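Local structure of putative LacI-family transcriptional regulator (Bacteroides fragilis, 3GBV) at residues Lys202-Glu216 with Asp225-Asn237. The protein is a putative LacI-family transcriptional regulator, whose periplasmic-binding-protein-like part probably senses a small effector that tunes DNA binding. Residues are numbered along the deposited sequence; the frame is centred on the assembly and turned at random.
Sequences KHGITFNSKVYIIGE and DFSLIGYDLLERN. With EDO (1,2-ethanediol), chain D.
Backbone bonds pair strand 203-206 with strand 227-231 in parallel: S227 N donates to K202 O, G204 N to S227 O (3.2 Å) and T206 N to I229 O. The F226 ring packs with one face over K202 O and H203 CA, at the start of the strands.

Apolar side chains pack on both faces of the pair. I205 CD1 meets I229 CG2 on one; on the other, beneath helix 212-220, I214 CG2 presses tightly on L228 CD1 (3.5 Å) while V211 CG2 lies against L228 CB and G230 CA. F141, from strand 137-144, also touches I214 and L228.

Beyond the strands, the N237 amide ties the loop 207-211 to the loop after strand 227-231. Its ND2 donates to S209 O (3.0 Å) and, more nearly straight and in the plane of the amide, to D232 O (2.9 Å, 171°), each time from above the carbonyl plane, while OD1 weakly accepts from Y212 N and sits at the edge of the Y212 ring.

Where the helices begin, Y212 and E216 both engage R236. With CG between its backbone N and carbonyl carbon (chi1 66°), Y212 offers a ring face to the R236 guanidinium, which stacks on it with planes 29° apart; R236 NH1 also forms a salt bridge with E216 OE2 (3.0 Å).

Strand 203-206, helix 212-220 and strand 227-231 form a beta-alpha-beta crossover, the repeating element of the Rossmann-like lobes of periplasmic binding proteins and LacI-family regulators.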
loop_
_atom_site.group_PDB
_atom_site.type_symbol
_atom_site.label_atom_id
_atom_site.label_comp_id
_atom_site.label_asym_id
_atom_site.label_seq_id
_atom_site.Cartn_x
_atom_site.Cartn_y
_atom_site.Cartn_z
ATOM N N LYS A 202 -16.170 -10.958 19.419
ATOM C CA LYS A 202 -15.641 -11.641 18.237
ATOM C C LYS A 202 -14.595 -10.869 17.424
ATOM O O LYS A 202 -13.895 -11.455 16.590
ATOM C CB LYS A 202 -16.800 -12.042 17.321
ATOM C CG LYS A 202 -17.850 -12.894 18.024
ATOM C CD LYS A 202 -19.132 -13.030 17.219
ATOM C CE LYS A 202 -19.054 -14.154 16.209
ATOM N NZ LYS A 202 -17.911 -13.987 15.267
ATOM N N HIS A 203 -14.483 -9.565 17.654
ATOM C CA HIS A 203 -13.507 -8.768 16.921
ATOM C C HIS A 203 -12.652 -7.883 17.822
ATOM O O HIS A 203 -13.142 -7.338 18.813
ATOM C CB HIS A 203 -14.218 -7.933 15.860
ATOM C CG HIS A 203 -14.847 -8.758 14.785
ATOM N ND1 HIS A 203 -16.211 -8.937 14.684
ATOM C CD2 HIS A 203 -14.296 -9.494 13.792
ATOM C CE1 HIS A 203 -16.470 -9.749 13.674
ATOM N NE2 HIS A 203 -15.326 -10.103 13.117
ATOM N N GLY A 204 -11.374 -7.748 17.474
ATOM C CA GLY A 204 -10.471 -6.940 18.276
ATOM C C GLY A 204 -9.406 -6.219 17.474
ATOM O O GLY A 204 -9.283 -6.424 16.270
ATOM N N ILE A 205 -8.623 -5.388 18.155
ATOM C CA ILE A 205 -7.579 -4.611 17.507
ATOM C C ILE A 205 -6.509 -4.196 18.511
ATOM O O ILE A 205 -6.795 -4.039 19.697
ATOM C CB ILE A 205 -8.183 -3.326 16.860
ATOM C CG1 ILE A 205 -7.094 -2.498 16.176
ATOM C CG2 ILE A 205 -8.872 -2.469 17.933
ATOM C CD1 ILE A 205 -7.652 -1.342 15.364
ATOM N N THR A 206 -5.276 -4.048 18.031
ATOM C CA THR A 206 -4.164 -3.593 18.853
ATOM C C THR A 206 -3.431 -2.495 18.071
ATOM O O THR A 206 -3.419 -2.508 16.838
ATOM C CB THR A 206 -3.165 -4.729 19.176
ATOM O OG1 THR A 206 -2.218 -4.251 20.142
ATOM C CG2 THR A 206 -2.405 -5.165 17.933
ATOM N N PHE A 207 -2.821 -1.550 18.777
ATOM C CA PHE A 207 -2.113 -0.462 18.106
ATOM C C PHE A 207 -0.610 -0.566 18.225
ATOM O O PHE A 207 0.114 0.279 17.708
ATOM C CB PHE A 207 -2.600 0.890 18.635
ATOM C CG PHE A 207 -4.050 1.125 18.389
ATOM C CD1 PHE A 207 -4.525 1.304 17.095
ATOM C CD2 PHE A 207 -4.957 1.096 19.442
ATOM C CE1 PHE A 207 -5.891 1.444 16.852
ATOM C CE2 PHE A 207 -6.320 1.234 19.213
ATOM C CZ PHE A 207 -6.793 1.409 17.917
ATOM N N ASN A 208 -0.134 -1.589 18.926
ATOM C CA ASN A 208 1.302 -1.778 19.028
ATOM C C ASN A 208 1.587 -2.739 17.886
ATOM O O ASN A 208 0.665 -3.100 17.160
ATOM C CB ASN A 208 1.708 -2.346 20.399
ATOM C CG ASN A 208 0.977 -3.628 20.762
ATOM O OD1 ASN A 208 1.104 -4.651 20.085
ATOM N ND2 ASN A 208 0.218 -3.579 21.855
ATOM N N SER A 209 2.834 -3.157 17.704
ATOM C CA SER A 209 3.137 -4.039 16.581
ATOM C C SER A 209 3.290 -5.519 16.915
ATOM O O SER A 209 3.792 -6.287 16.095
ATOM C CB SER A 209 4.402 -3.548 15.877
ATOM O OG SER A 209 5.480 -3.436 16.786
ATOM N N LYS A 210 2.846 -5.910 18.104
ATOM C CA LYS A 210 2.960 -7.291 18.568
ATOM C C LYS A 210 1.605 -8.000 18.559
ATOM O O LYS A 210 1.272 -8.710 19.510
ATOM C CB LYS A 210 3.511 -7.313 19.998
ATOM C CG LYS A 210 4.634 -6.321 20.268
ATOM C CD LYS A 210 5.971 -6.801 19.730
ATOM C CE LYS A 210 6.689 -7.691 20.739
ATOM N NZ LYS A 210 7.077 -6.943 21.976
ATOM N N VAL A 211 0.827 -7.812 17.499
ATOM C CA VAL A 211 -0.482 -8.437 17.405
ATOM C C VAL A 211 -0.367 -9.967 17.389
ATOM O O VAL A 211 -1.318 -10.669 17.722
ATOM C CB VAL A 211 -1.242 -7.962 16.130
ATOM C CG1 VAL A 211 -0.562 -8.497 14.882
ATOM C CG2 VAL A 211 -2.692 -8.409 16.183
ATOM N N TYR A 212 0.803 -10.474 17.016
ATOM C CA TYR A 212 1.031 -11.913 16.957
ATOM C C TYR A 212 0.829 -12.588 18.314
ATOM O O TYR A 212 0.539 -13.787 18.380
ATOM C CB TYR A 212 2.446 -12.207 16.435
ATOM C CG TYR A 212 3.564 -11.752 17.350
ATOM C CD1 TYR A 212 3.898 -12.484 18.490
ATOM C CD2 TYR A 212 4.284 -10.589 17.083
ATOM C CE1 TYR A 212 4.916 -12.074 19.340
ATOM C CE2 TYR A 212 5.313 -10.167 17.935
ATOM C CZ TYR A 212 5.618 -10.919 19.061
ATOM O OH TYR A 212 6.624 -10.524 19.910
ATOM N N ILE A 213 0.992 -11.825 19.393
ATOM C CA ILE A 213 0.815 -12.367 20.739
ATOM C C ILE A 213 -0.626 -12.858 20.871
ATOM O O ILE A 213 -0.888 -13.929 21.412
ATOM C CB ILE A 213 1.085 -11.290 21.826
ATOM C CG1 ILE A 213 2.563 -10.917 21.833
ATOM C CG2 ILE A 213 0.683 -11.805 23.197
ATOM C CD1 ILE A 213 2.871 -9.698 22.667
ATOM N N ILE A 214 -1.555 -12.060 20.359
ATOM C CA ILE A 214 -2.967 -12.400 20.414
ATOM C C ILE A 214 -3.272 -13.423 19.332
ATOM O O ILE A 214 -4.065 -14.343 19.535
ATOM C CB ILE A 214 -3.855 -11.171 20.158
ATOM C CG1 ILE A 214 -3.442 -10.003 21.067
ATOM C CG2 ILE A 214 -5.314 -11.550 20.368
ATOM C CD1 ILE A 214 -3.752 -10.222 22.525
ATOM N N GLY A 215 -2.647 -13.249 18.175
ATOM C CA GLY A 215 -2.872 -14.165 17.077
ATOM C C GLY A 215 -2.402 -15.580 17.364
ATOM O O GLY A 215 -3.112 -16.546 17.077
ATOM N N GLU A 216 -1.198 -15.707 17.915
ATOM C CA GLU A 216 -0.642 -17.013 18.233
ATOM C C GLU A 216 -1.403 -17.630 19.394
ATOM O O GLU A 216 -1.468 -18.853 19.516
ATOM C CB GLU A 216 0.845 -16.889 18.560
ATOM C CG GLU A 216 1.671 -16.393 17.383
ATOM C CD GLU A 216 3.131 -16.193 17.727
ATOM O OE1 GLU A 216 3.908 -15.829 16.817
ATOM O OE2 GLU A 216 3.502 -16.396 18.904
ATOM N N ASP A 225 -13.198 -18.221 16.149
ATOM C CA ASP A 225 -14.368 -17.356 16.181
ATOM C C ASP A 225 -13.997 -15.951 16.664
ATOM O O ASP A 225 -14.764 -15.297 17.375
ATOM C CB ASP A 225 -15.438 -17.964 17.088
ATOM C CG ASP A 225 -16.781 -17.302 16.913
ATOM O OD1 ASP A 225 -17.336 -17.372 15.794
ATOM O OD2 ASP A 225 -17.281 -16.704 17.889
ATOM N N PHE A 226 -12.816 -15.495 16.261
ATOM C CA PHE A 226 -12.318 -14.179 16.643
ATOM C C PHE A 226 -11.244 -13.753 15.642
ATOM O O PHE A 226 -10.369 -14.550 15.291
ATOM C CB PHE A 226 -11.702 -14.239 18.042
ATOM C CG PHE A 226 -11.500 -12.893 18.681
ATOM C CD1 PHE A 226 -12.493 -12.334 19.474
ATOM C CD2 PHE A 226 -10.316 -12.183 18.492
ATOM C CE1 PHE A 226 -12.312 -11.083 20.075
ATOM C CE2 PHE A 226 -10.126 -10.924 19.090
ATOM C CZ PHE A 226 -11.124 -10.380 19.880
ATOM N N SER A 227 -11.312 -12.501 15.190
ATOM C CA SER A 227 -10.339 -11.971 14.238
ATOM C C SER A 227 -9.726 -10.644 14.706
ATOM O O SER A 227 -10.420 -9.777 15.247
ATOM C CB SER A 227 -10.996 -11.775 12.872
ATOM O OG SER A 227 -12.037 -10.820 12.943
ATOM N N LEU A 228 -8.419 -10.501 14.494
ATOM C CA LEU A 228 -7.704 -9.295 14.885
ATOM C C LEU A 228 -7.353 -8.388 13.717
ATOM O O LEU A 228 -7.337 -8.796 12.555
ATOM C CB LEU A 228 -6.361 -9.621 15.556
ATOM C CG LEU A 228 -6.080 -10.300 16.899
ATOM C CD1 LEU A 228 -7.160 -9.942 17.903
ATOM C CD2 LEU A 228 -5.984 -11.786 16.698
ATOM N N ILE A 229 -7.054 -7.144 14.070
ATOM C CA ILE A 229 -6.567 -6.149 13.138
ATOM C C ILE A 229 -5.303 -5.717 13.868
ATOM O O ILE A 229 -5.338 -5.394 15.052
ATOM C CB ILE A 229 -7.517 -4.955 12.972
ATOM C CG1 ILE A 229 -8.658 -5.341 12.033
ATOM C CG2 ILE A 229 -6.748 -3.741 12.399
ATOM C CD1 ILE A 229 -9.486 -4.162 11.571
ATOM N N GLY A 230 -4.176 -5.758 13.177
ATOM C CA GLY A 230 -2.935 -5.385 13.818
ATOM C C GLY A 230 -2.098 -4.445 12.990
ATOM O O GLY A 230 -2.503 -4.015 11.912
ATOM N N TYR A 231 -0.916 -4.133 13.510
ATOM C CA TYR A 231 0.004 -3.239 12.838
ATOM C C TYR A 231 1.356 -3.871 12.520
ATOM O O TYR A 231 1.855 -4.731 13.253
ATOM C CB TYR A 231 0.233 -1.994 13.697
ATOM C CG TYR A 231 -0.821 -0.921 13.540
ATOM C CD1 TYR A 231 -0.563 0.237 12.803
ATOM C CD2 TYR A 231 -2.060 -1.046 14.149
ATOM C CE1 TYR A 231 -1.525 1.246 12.692
ATOM C CE2 TYR A 231 -3.017 -0.054 14.046
ATOM C CZ TYR A 231 -2.750 1.093 13.323
ATOM O OH TYR A 231 -3.716 2.087 13.270
ATOM N N ASP A 232 1.923 -3.440 11.398
ATOM C CA ASP A 232 3.242 -3.852 10.964
ATOM C C ASP A 232 3.457 -5.273 10.490
ATOM O O ASP A 232 2.823 -6.229 10.955
ATOM C CB ASP A 232 4.238 -3.477 12.056
ATOM C CG ASP A 232 4.106 -2.016 12.458
ATOM O OD1 ASP A 232 4.180 -1.134 11.572
ATOM O OD2 ASP A 232 3.915 -1.746 13.654
ATOM N N LEU A 233 4.374 -5.384 9.540
ATOM C CA LEU A 233 4.698 -6.639 8.903
ATOM C C LEU A 233 5.771 -7.500 9.549
ATOM O O LEU A 233 6.650 -8.000 8.862
ATOM C CB LEU A 233 5.052 -6.360 7.441
ATOM C CG LEU A 233 3.888 -6.230 6.441
ATOM C CD1 LEU A 233 2.623 -5.789 7.131
ATOM C CD2 LEU A 233 4.256 -5.258 5.350
ATOM N N LEU A 234 5.719 -7.668 10.868
ATOM C CA LEU A 234 6.680 -8.549 11.525
ATOM C C LEU A 234 6.368 -9.929 10.952
ATOM O O LEU A 234 5.226 -10.205 10.578
ATOM C CB LEU A 234 6.458 -8.584 13.034
ATOM C CG LEU A 234 7.129 -7.524 13.901
ATOM C CD1 LEU A 234 6.588 -6.152 13.537
ATOM C CD2 LEU A 234 6.871 -7.845 15.374
ATOM N N GLU A 235 7.365 -10.800 10.895
ATOM C CA GLU A 235 7.155 -12.127 10.338
ATOM C C GLU A 235 6.070 -12.909 11.080
ATOM O O GLU A 235 5.275 -13.610 10.465
ATOM C CB GLU A 235 8.462 -12.918 10.340
ATOM C CG GLU A 235 8.506 -13.960 9.243
ATOM C CD GLU A 235 9.715 -14.868 9.323
ATOM O OE1 GLU A 235 10.850 -14.351 9.450
ATOM O OE2 GLU A 235 9.524 -16.103 9.246
ATOM N N ARG A 236 6.026 -12.789 12.399
ATOM C CA ARG A 236 5.017 -13.509 13.150
ATOM C C ARG A 236 3.638 -12.922 12.900
ATOM O O ARG A 236 2.627 -13.626 12.967
ATOM C CB ARG A 236 5.364 -13.515 14.638
ATOM C CG ARG A 236 6.681 -14.243 14.922
ATOM C CD ARG A 236 6.614 -14.995 16.236
ATOM N NE ARG A 236 7.344 -14.324 17.296
ATOM C CZ ARG A 236 7.207 -14.605 18.585
ATOM N NH1 ARG A 236 6.359 -15.547 18.985
ATOM N NH2 ARG A 236 7.919 -13.933 19.475
ATOM N N ASN A 237 3.594 -11.631 12.588
ATOM C CA ASN A 237 2.320 -10.983 12.297
ATOM C C ASN A 237 1.787 -11.498 10.971
ATOM O O ASN A 237 0.605 -11.826 10.840
ATOM C CB ASN A 237 2.490 -9.467 12.213
ATOM C CG ASN A 237 2.539 -8.814 13.572
ATOM O OD1 ASN A 237 2.413 -9.485 14.596
ATOM N ND2 ASN A 237 2.718 -7.489 13.591
HETATM C C1 EDO D . 3.659 1.196 14.886
HETATM O O1 EDO D . 3.078 0.084 15.568
HETATM C C2 EDO D . 4.805 1.790 15.704
HETATM O O2 EDO D . 5.926 0.912 15.679
HETATM O O HOH W 1 3.099 -16.344 14.278
#